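Local coordinates for 33 kDa chaperonin (Thermotoga maritima, PDB 1VQ0), which probably acts as a redox-regulated molecular chaperone, protecting thermally unfolding and oxidatively damaged proteins from irreversible aggregation, at residues H22-S27 against R190-E195; R32-E37 against A237-K242; W72-E77 against G123-V128. All blocks are in the same frame, centred on the assembly; numbering follows the deposited sequence.

How the contacts relate
All three contacts attach to the same mixed sheet of the Hsp33 fold. Contact 1 packs the start of strand 24-30 against the link into helix 194-205; the chain then runs on from that strand into helix 32-42, which contact 2 sets against strand 235-241. The centres of contacts 1 and 2 are about 29 Å apart. Contact 3, the pairing of 72-77 with 123-128, is about 26 Å from contact 1 and 20 Å from contact 2, centre to centre. One ethanediol, probably from the crystallisation liquor, bridges R25 of contact 1 and W72 of contact 3. Contact 2 is nearer the zinc than contact 3: the Y241 side chain is about 7 Å from it, that of T73 about 14 Å.

Contact 1: H22-S27 against R190-E195; sequences HKVRFS and RTLEQE. With EDO (1,2-ethanediol), chain F.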
loop_
_atom_site.group_PDB
_atom_site.type_symbol
_atom_site.label_atom_id
_atom_site.label_comp_id
_atom_site.label_asym_id
_atom_site.label_seq_id
_atom_site.Cartn_x
_atom_site.Cartn_y
_atom_site.Cartn_z
ATOM N N HIS A 22 0.977 -27.885 11.807
ATOM C CA HIS A 22 1.114 -26.859 10.771
ATOM C C HIS A 22 0.414 -25.539 11.057
ATOM O O HIS A 22 0.207 -24.747 10.135
ATOM C CB HIS A 22 0.652 -27.395 9.401
ATOM C CG HIS A 22 1.482 -28.525 8.904
ATOM N ND1 HIS A 22 1.134 -29.847 9.109
ATOM C CD2 HIS A 22 2.659 -28.542 8.241
ATOM C CE1 HIS A 22 2.061 -30.625 8.593
ATOM N NE2 HIS A 22 2.999 -29.860 8.063
ATOM N N LYS A 23 0.050 -25.286 12.312
ATOM C CA LYS A 23 -0.596 -24.004 12.688
ATOM C C LYS A 23 0.397 -22.879 12.928
ATOM O O LYS A 23 0.018 -21.713 12.923
ATOM C CB LYS A 23 -1.491 -24.215 13.910
ATOM C CG LYS A 23 -2.596 -25.201 13.606
ATOM C CD LYS A 23 -3.810 -25.058 14.503
ATOM C CE LYS A 23 -4.761 -26.204 14.296
ATOM N NZ LYS A 23 -5.565 -26.307 15.562
ATOM N N VAL A 24 1.667 -23.239 13.160
ATOM C CA VAL A 24 2.756 -22.269 13.331
ATOM C C VAL A 24 3.873 -22.632 12.360
ATOM O O VAL A 24 4.160 -23.795 12.139
ATOM C CB VAL A 24 3.354 -22.283 14.774
ATOM C CG1 VAL A 24 4.422 -21.136 14.993
ATOM C CG2 VAL A 24 2.262 -22.222 15.850
ATOM N N ARG A 25 4.481 -21.613 11.794
ATOM C CA ARG A 25 5.651 -21.732 10.932
ATOM C C ARG A 25 6.812 -20.953 11.554
ATOM O O ARG A 25 6.609 -19.993 12.280
ATOM C CB ARG A 25 5.344 -21.275 9.478
ATOM C CG ARG A 25 5.183 -19.783 9.256
ATOM C CD ARG A 25 4.655 -19.433 7.856
ATOM N NE ARG A 25 4.590 -17.993 7.632
ATOM C CZ ARG A 25 4.032 -17.404 6.574
ATOM N NH1 ARG A 25 3.378 -18.085 5.646
ATOM N NH2 ARG A 25 4.127 -16.110 6.439
ATOM N N PHE A 26 8.030 -21.436 11.315
ATOM C CA PHE A 26 9.216 -20.772 11.832
ATOM C C PHE A 26 10.319 -20.779 10.781
ATOM O O PHE A 26 10.368 -21.684 9.918
ATOM C CB PHE A 26 9.738 -21.444 13.122
ATOM C CG PHE A 26 10.214 -22.853 12.923
ATOM C CD1 PHE A 26 11.482 -23.102 12.407
ATOM C CD2 PHE A 26 9.383 -23.922 13.218
ATOM C CE1 PHE A 26 11.895 -24.389 12.167
ATOM C CE2 PHE A 26 9.783 -25.211 12.978
ATOM C CZ PHE A 26 11.054 -25.435 12.443
ATOM N N SER A 27 11.257 -19.853 10.988
ATOM C CA SER A 27 12.361 -19.458 10.118
ATOM C C SER A 27 13.449 -19.055 11.097
ATOM O O SER A 27 13.154 -18.311 12.038
ATOM C CB SER A 27 11.952 -18.144 9.385
ATOM O OG SER A 27 12.528 -18.114 8.150
ATOM N N ARG A 190 -4.897 -19.350 13.303
ATOM C CA ARG A 190 -5.308 -18.775 14.570
ATOM C C ARG A 190 -6.274 -19.585 15.429
ATOM O O ARG A 190 -6.630 -19.128 16.510
ATOM C CB ARG A 190 -5.898 -17.410 14.287
ATOM C CG ARG A 190 -4.851 -16.287 14.106
ATOM C CD ARG A 190 -5.438 -14.977 13.578
ATOM N NE ARG A 190 -6.143 -15.170 12.302
ATOM C CZ ARG A 190 -6.750 -14.215 11.590
ATOM N NH1 ARG A 190 -6.738 -12.944 11.987
ATOM N NH2 ARG A 190 -7.386 -14.543 10.469
ATOM N N THR A 191 -6.706 -20.767 14.981
ATOM C CA THR A 191 -7.372 -21.713 15.885
ATOM C C THR A 191 -6.404 -22.429 16.855
ATOM O O THR A 191 -6.839 -23.201 17.709
ATOM C CB THR A 191 -8.273 -22.767 15.130
ATOM O OG1 THR A 191 -7.486 -23.729 14.391
ATOM C CG2 THR A 191 -9.175 -22.075 14.114
ATOM N N LEU A 192 -5.111 -22.164 16.736
ATOM C CA LEU A 192 -4.101 -22.709 17.642
ATOM C C LEU A 192 -4.404 -22.436 19.123
ATOM O O LEU A 192 -4.554 -21.288 19.540
ATOM C CB LEU A 192 -2.729 -22.103 17.296
ATOM C CG LEU A 192 -1.582 -22.522 18.236
ATOM C CD1 LEU A 192 -1.145 -23.914 17.926
ATOM C CD2 LEU A 192 -0.363 -21.584 18.177
ATOM N N GLU A 193 -4.410 -23.494 19.934
ATOM C CA GLU A 193 -4.701 -23.412 21.376
ATOM C C GLU A 193 -3.967 -22.262 22.074
ATOM O O GLU A 193 -2.771 -22.077 21.841
ATOM C CB GLU A 193 -4.353 -24.741 22.056
ATOM C CG GLU A 193 -5.378 -25.832 21.834
ATOM C CD GLU A 193 -5.277 -26.504 20.462
ATOM O OE1 GLU A 193 -4.641 -25.946 19.488
ATOM O OE2 GLU A 193 -5.849 -27.621 20.363
ATOM N N GLN A 194 -4.706 -21.518 22.915
ATOM C CA GLN A 194 -4.215 -20.287 23.585
ATOM C C GLN A 194 -3.012 -20.519 24.492
ATOM O O GLN A 194 -2.154 -19.628 24.627
ATOM C CB GLN A 194 -5.322 -19.568 24.393
ATOM C CG GLN A 194 -6.029 -18.449 23.652
ATOM C CD GLN A 194 -5.103 -17.281 23.322
ATOM O OE1 GLN A 194 -4.544 -16.648 24.234
ATOM N NE2 GLN A 194 -4.930 -16.994 22.017
ATOM N N GLU A 195 -2.944 -21.712 25.082
ATOM C CA GLU A 195 -1.802 -22.126 25.907
ATOM C C GLU A 195 -0.496 -22.341 25.112
ATOM O O GLU A 195 0.586 -22.016 25.618
ATOM C CB GLU A 195 -2.153 -23.393 26.736
HETATM C C1 EDO F . 5.155 -12.838 2.695
HETATM O O1 EDO F . 4.494 -11.637 3.038
HETATM C C2 EDO F . 4.346 -14.133 2.762
HETATM O O2 EDO F . 3.698 -14.386 4.028
#
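K23, just ahead of strand 24-30, meets L192; K23 and V24 together face M19 of strand 13-19 as a classic beta bulge. The opposing 190-195 leads into helix 194-205, with E193 at its N-cap position. The apolar part is small. V24 CG2 lies 3.6 Å from L192 CD2, the two side chains slanting across each other, and K23 CB rests 4.0 Å from L192 CD1. L192 reaches both because its CG stands anti to the backbone N (chi1 176°), carrying the two methyls toward the strand. V185 and F227 also pack on V24.

The polar part is looser. K23 stretches out beyond CG and crosses T191 at about a right angle, so that its NZ makes a weak hydrogen bond of 3.4 Å to T191 OG1, a hydroxyl also bonded to D189. E193 OE1 stops 4.0 Å from K23 NZ, beyond a salt bridge, though the opposite charges probably still attract.

Further along the strand, the R25 guanidinium is held by Q186 and by a cation-pi contact with W65. The ethanediol O2 lies at the guanidinium edge, in its plane, and accepts from R25 NH2 at 3.0 Å (154° at the hydrogen).

Contact 2: R32-E37 against A237-K242; sequences REVVEE and AEIKYK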
loop_
_atom_site.group_PDB
_atom_site.type_symbol
_atom_site.label_atom_id
_atom_site.label_comp_id
_atom_site.label_asym_id
_atom_site.label_seq_id
_atom_site.Cartn_x
_atom_site.Cartn_y
_atom_site.Cartn_z
ATOM N N ARG A 32 25.806 -13.708 8.599
ATOM C CA ARG A 32 26.867 -12.722 8.679
ATOM C C ARG A 32 27.584 -12.472 7.356
ATOM O O ARG A 32 27.888 -11.303 7.034
ATOM C CB ARG A 32 27.843 -12.991 9.819
ATOM C CG ARG A 32 28.807 -14.031 9.641
ATOM C CD ARG A 32 29.921 -13.925 10.646
ATOM N NE ARG A 32 30.927 -14.959 10.449
ATOM C CZ ARG A 32 31.882 -15.253 11.319
ATOM N NH1 ARG A 32 32.007 -14.598 12.474
ATOM N NH2 ARG A 32 32.729 -16.217 11.039
ATOM N N GLU A 33 27.808 -13.524 6.580
ATOM C CA GLU A 33 28.483 -13.383 5.292
ATOM C C GLU A 33 27.718 -12.487 4.317
ATOM O O GLU A 33 28.296 -11.680 3.612
ATOM C CB GLU A 33 28.664 -14.766 4.646
ATOM C CG GLU A 33 29.892 -15.492 5.159
ATOM C CD GLU A 33 30.280 -16.712 4.315
ATOM O OE1 GLU A 33 30.172 -16.658 3.059
ATOM O OE2 GLU A 33 30.722 -17.723 4.924
ATOM N N VAL A 34 26.398 -12.621 4.325
ATOM C CA VAL A 34 25.534 -11.851 3.479
ATOM C C VAL A 34 25.569 -10.356 3.876
ATOM O O VAL A 34 25.726 -9.482 3.029
ATOM C CB VAL A 34 24.102 -12.385 3.585
ATOM C CG1 VAL A 34 23.194 -11.559 2.739
ATOM C CG2 VAL A 34 24.034 -13.784 3.121
ATOM N N VAL A 35 25.436 -10.097 5.179
ATOM C CA VAL A 35 25.449 -8.748 5.695
ATOM C C VAL A 35 26.873 -8.151 5.557
ATOM O O VAL A 35 27.037 -6.949 5.273
ATOM C CB VAL A 35 24.848 -8.691 7.134
ATOM C CG1 VAL A 35 24.898 -7.331 7.686
ATOM C CG2 VAL A 35 23.423 -9.135 7.107
ATOM N N GLU A 36 27.897 -8.990 5.730
ATOM C CA GLU A 36 29.270 -8.502 5.470
ATOM C C GLU A 36 29.456 -8.020 4.021
ATOM O O GLU A 36 30.079 -7.006 3.787
ATOM C CB GLU A 36 30.345 -9.539 5.829
ATOM C CG GLU A 36 31.787 -9.042 5.594
ATOM C CD GLU A 36 32.244 -7.875 6.486
ATOM O OE1 GLU A 36 31.500 -7.510 7.411
ATOM O OE2 GLU A 36 33.357 -7.323 6.276
ATOM N N GLU A 37 28.919 -8.753 3.060
ATOM C CA GLU A 37 29.042 -8.381 1.644
ATOM C C GLU A 37 28.303 -7.070 1.308
ATOM O O GLU A 37 28.794 -6.262 0.557
ATOM C CB GLU A 37 28.621 -9.567 0.738
ATOM C CG GLU A 37 28.281 -9.173 -0.696
ATOM C CD GLU A 37 28.175 -10.342 -1.663
ATOM O OE1 GLU A 37 28.332 -11.485 -1.248
ATOM O OE2 GLU A 37 27.915 -10.100 -2.847
ATOM N N ALA A 237 18.209 -23.776 3.559
ATOM C CA ALA A 237 18.655 -23.260 2.279
ATOM C C ALA A 237 19.788 -22.255 2.487
ATOM O O ALA A 237 19.963 -21.692 3.545
ATOM C CB ALA A 237 17.514 -22.608 1.562
ATOM N N GLU A 238 20.510 -21.991 1.426
ATOM C CA GLU A 238 21.607 -21.020 1.436
ATOM C C GLU A 238 21.074 -19.667 1.028
ATOM O O GLU A 238 20.417 -19.530 -0.005
ATOM C CB GLU A 238 22.647 -21.483 0.444
ATOM C CG GLU A 238 24.011 -20.847 0.513
ATOM C CD GLU A 238 25.013 -21.546 -0.428
ATOM O OE1 GLU A 238 24.833 -22.761 -0.719
ATOM O OE2 GLU A 238 25.985 -20.854 -0.873
ATOM N N ILE A 239 21.322 -18.664 1.859
ATOM C CA ILE A 239 20.941 -17.250 1.537
ATOM C C ILE A 239 22.146 -16.615 0.876
ATOM O O ILE A 239 23.263 -16.760 1.407
ATOM C CB ILE A 239 20.536 -16.460 2.817
ATOM C CG1 ILE A 239 19.373 -17.165 3.528
ATOM C CG2 ILE A 239 20.181 -14.998 2.509
ATOM C CD1 ILE A 239 18.056 -17.155 2.767
ATOM N N LYS A 240 21.959 -15.989 -0.287
ATOM C CA LYS A 240 23.091 -15.341 -0.969
ATOM C C LYS A 240 22.731 -13.934 -1.333
ATOM O O LYS A 240 21.591 -13.677 -1.717
ATOM C CB LYS A 240 23.493 -16.047 -2.295
ATOM C CG LYS A 240 23.466 -17.589 -2.363
ATOM C CD LYS A 240 24.810 -18.247 -2.304
ATOM C CE LYS A 240 25.349 -18.715 -3.671
ATOM N NZ LYS A 240 25.161 -20.193 -4.016
ATOM N N TYR A 241 23.707 -13.015 -1.211
ATOM C CA TYR A 241 23.544 -11.692 -1.764
ATOM C C TYR A 241 23.542 -11.859 -3.287
ATOM O O TYR A 241 24.456 -12.464 -3.854
ATOM C CB TYR A 241 24.656 -10.721 -1.299
ATOM C CG TYR A 241 24.261 -9.280 -1.386
ATOM C CD1 TYR A 241 24.376 -8.593 -2.566
ATOM C CD2 TYR A 241 23.675 -8.648 -0.309
ATOM C CE1 TYR A 241 23.964 -7.281 -2.661
ATOM C CE2 TYR A 241 23.242 -7.351 -0.383
ATOM C CZ TYR A 241 23.400 -6.664 -1.564
ATOM O OH TYR A 241 22.981 -5.355 -1.651
ATOM N N LYS A 242 22.531 -11.321 -3.961
ATOM C CA LYS A 242 22.531 -11.366 -5.411
ATOM C C LYS A 242 21.732 -10.233 -6.034
ATOM O O LYS A 242 20.672 -9.901 -5.569
ATOM C CB LYS A 242 22.004 -12.714 -5.908
ATOM C CG LYS A 242 22.615 -13.107 -7.249
ATOM C CD LYS A 242 21.902 -14.301 -7.868
ATOM C CE LYS A 242 22.127 -14.336 -9.384
ATOM N NZ LYS A 242 22.235 -15.731 -9.842
HETATM O O HOH W 1 26.638 -13.733 0.287
#
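V34 and Y241 bring helix 32-42 down onto the end of strand 235-241, a helix-on-sheet contact in the Hsp33 fold. V34 is the inner wedge: its CG2 points at the strand backbone, 3.5 Å from I239 O, and lies 4.1 Å from I239 CG2. The other methyl, CG1, approaches Y241 CD2 at 4.2 Å, so the valine fills the angle between isoleucine and tyrosine.

One turn on, E37 slants across the base of the tyrosine. With CG anti to the backbone N (chi1 161°) and the chain extended beyond it, the carboxylate carbon CD of E37 comes to 3.6 Å from Y241 CB. The carboxylate and ring planes are inclined by 32°. A water takes part too, donating to E37 OE1 at 3.2 Å and accepting a weak bond from Y241 N.

In the next shell, E37 OE2 is paired with R41 of the same helix. An alanine in place of E37 would probably leave R41 without this mate and take away part of the cover over Y241 CB. I239 O, the atom V34 CG2 approaches, accepts from H12. The far end of the tyrosine is tied to the zinc region through W277, which lies in sequence between the zinc ligands C275 and C278: Y241 OH is hydrogen-bonded to G97 N and W277 O.

Contact 3: W72-E77 against G123-V128; sequences WTLDIE and GVLRVV. With EDO (1,2-ethanediol), chain F.
R126 ties D75 and E77 into a salt-bridge network. Its NE and NH2 approach side-on and both grip D75 OD2, at 3.0 Å and 2.9 Å. That oxygen lies in the guanidinium plane, yet both nitrogens reach it from the same face of the carboxylate, well above its plane (54° for NE, 50° for NH2). R126 NH2 also donates to E77 OE1; the modelled separation of 2.5 Å is very short and its exact value doubtful. The bend at chi3 (-70°) turns NE and the guanidinium toward D75. R84 adds a second positive partner to D75 OD2, and Q140 takes R126 NH1.

Six backbone hydrogen bonds join the pairs T73-V128, D75-R126 and E77-V124. The opposite face, with L74, I76, L125 and V127, is apolar: L74 CD1 lies 3.6 Å from L125 CG, and I76 CG1 is 4.0 Å from the same atom. V127 CG1 sits over one face of the W72 indole, offset toward its rim, 3.4 Å from W72 CE2. Helices 46-62 and 149-160 cover this side.

Such a ladder, with a salt-bridge network on one face and helix-covered apolar side chains on the other, is a regular antiparallel strand pair within the mixed sheet of Hsp33.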
loop_
_atom_site.group_PDB
_atom_site.type_symbol
_atom_site.label_atom_id
_atom_site.label_comp_id
_atom_site.label_asym_id
_atom_site.label_seq_id
_atom_site.Cartn_x
_atom_site.Cartn_y
_atom_site.Cartn_z
ATOM N N TRP A 72 10.020 -10.038 -2.902
ATOM C CA TRP A 72 9.420 -9.470 -1.715
ATOM C C TRP A 72 10.319 -8.361 -1.262
ATOM O O TRP A 72 11.471 -8.614 -1.007
ATOM C CB TRP A 72 9.352 -10.551 -0.696
ATOM C CG TRP A 72 8.597 -10.290 0.512
ATOM C CD1 TRP A 72 7.310 -10.688 0.761
ATOM C CD2 TRP A 72 9.044 -9.583 1.678
ATOM N NE1 TRP A 72 6.933 -10.278 2.023
ATOM C CE2 TRP A 72 7.984 -9.590 2.600
ATOM C CE3 TRP A 72 10.266 -8.993 2.066
ATOM C CZ2 TRP A 72 8.108 -9.039 3.881
ATOM C CZ3 TRP A 72 10.365 -8.422 3.292
ATOM C CH2 TRP A 72 9.308 -8.479 4.208
ATOM N N THR A 73 9.808 -7.119 -1.176
ATOM C CA THR A 73 10.631 -5.955 -0.829
ATOM C C THR A 73 10.103 -5.237 0.423
ATOM O O THR A 73 8.931 -4.790 0.479
ATOM C CB THR A 73 10.661 -4.949 -1.967
ATOM O OG1 THR A 73 11.077 -5.569 -3.190
ATOM C CG2 THR A 73 11.657 -3.807 -1.712
ATOM N N LEU A 74 10.995 -5.064 1.400
ATOM C CA LEU A 74 10.753 -4.198 2.576
ATOM C C LEU A 74 11.334 -2.831 2.307
ATOM O O LEU A 74 12.500 -2.695 2.088
ATOM C CB LEU A 74 11.453 -4.766 3.769
ATOM C CG LEU A 74 11.564 -4.071 5.091
ATOM C CD1 LEU A 74 10.077 -3.958 5.521
ATOM C CD2 LEU A 74 12.334 -4.992 5.999
ATOM N N ASP A 75 10.471 -1.833 2.331
ATOM C CA ASP A 75 10.815 -0.450 2.106
ATOM C C ASP A 75 10.343 0.404 3.334
ATOM O O ASP A 75 9.166 0.664 3.527
ATOM C CB ASP A 75 10.123 0.016 0.825
ATOM C CG ASP A 75 10.353 1.445 0.541
ATOM O OD1 ASP A 75 11.289 2.002 1.095
ATOM O OD2 ASP A 75 9.648 2.107 -0.234
ATOM N N ILE A 76 11.290 0.709 4.192
ATOM C CA ILE A 76 11.118 1.582 5.328
ATOM C C ILE A 76 11.612 3.019 4.979
ATOM O O ILE A 76 12.705 3.241 4.544
ATOM C CB ILE A 76 11.829 1.033 6.521
ATOM C CG1 ILE A 76 11.182 -0.304 6.936
ATOM C CG2 ILE A 76 11.766 2.028 7.677
ATOM C CD1 ILE A 76 12.023 -1.052 7.883
ATOM N N GLU A 77 10.708 3.960 5.113
ATOM C CA GLU A 77 11.028 5.336 4.799
ATOM C C GLU A 77 10.682 6.255 5.993
ATOM O O GLU A 77 9.604 6.171 6.571
ATOM C CB GLU A 77 10.278 5.737 3.548
ATOM C CG GLU A 77 10.751 7.091 3.013
ATOM C CD GLU A 77 10.134 7.407 1.653
ATOM O OE1 GLU A 77 9.234 6.694 1.197
ATOM O OE2 GLU A 77 10.565 8.367 1.038
ATOM N N GLY A 123 8.204 7.562 10.484
ATOM C CA GLY A 123 7.893 7.126 9.154
ATOM C C GLY A 123 7.072 5.862 9.049
ATOM O O GLY A 123 6.280 5.545 9.929
ATOM N N VAL A 124 7.253 5.166 7.933
ATOM C CA VAL A 124 6.337 4.101 7.509
ATOM C C VAL A 124 7.123 2.857 7.028
ATOM O O VAL A 124 8.292 2.922 6.657
ATOM C CB VAL A 124 5.372 4.582 6.324
ATOM C CG1 VAL A 124 4.671 5.780 6.680
ATOM C CG2 VAL A 124 6.105 4.818 5.004
ATOM N N LEU A 125 6.432 1.730 7.042
ATOM C CA LEU A 125 6.954 0.513 6.479
ATOM C C LEU A 125 6.024 0.005 5.371
ATOM O O LEU A 125 4.842 -0.062 5.555
ATOM C CB LEU A 125 7.128 -0.513 7.583
ATOM C CG LEU A 125 7.589 -1.932 7.231
ATOM C CD1 LEU A 125 8.087 -2.631 8.512
ATOM C CD2 LEU A 125 6.484 -2.715 6.665
ATOM N N ARG A 126 6.626 -0.288 4.224
ATOM C CA ARG A 126 6.015 -0.849 3.026
ATOM C C ARG A 126 6.547 -2.236 2.732
ATOM O O ARG A 126 7.721 -2.471 2.882
ATOM C CB ARG A 126 6.299 0.030 1.783
ATOM C CG ARG A 126 5.458 1.190 1.740
ATOM C CD ARG A 126 5.532 2.073 0.514
ATOM N NE ARG A 126 6.783 2.751 0.508
ATOM C CZ ARG A 126 7.032 3.960 0.955
ATOM N NH1 ARG A 126 6.105 4.722 1.444
ATOM N NH2 ARG A 126 8.262 4.416 0.857
ATOM N N VAL A 127 5.647 -3.123 2.320
ATOM C CA VAL A 127 5.983 -4.430 1.751
ATOM C C VAL A 127 5.371 -4.545 0.361
ATOM O O VAL A 127 4.144 -4.418 0.181
ATOM C CB VAL A 127 5.618 -5.574 2.669
ATOM C CG1 VAL A 127 5.849 -6.961 1.994
ATOM C CG2 VAL A 127 6.426 -5.426 3.965
ATOM N N VAL A 128 6.263 -4.737 -0.608
ATOM C CA VAL A 128 5.932 -4.945 -2.038
ATOM C C VAL A 128 6.057 -6.423 -2.361
ATOM O O VAL A 128 7.089 -7.035 -2.115
ATOM C CB VAL A 128 6.863 -4.151 -2.936
ATOM C CG1 VAL A 128 6.462 -4.201 -4.354
ATOM C CG2 VAL A 128 6.877 -2.694 -2.454
HETATM C C1 EDO F . 5.155 -12.838 2.695
HETATM O O1 EDO F . 4.494 -11.637 3.038
HETATM C C2 EDO F . 4.346 -14.133 2.762
HETATM O O2 EDO F . 3.698 -14.386 4.028
HETATM O O HOH W 2 9.243 -6.648 -4.744
#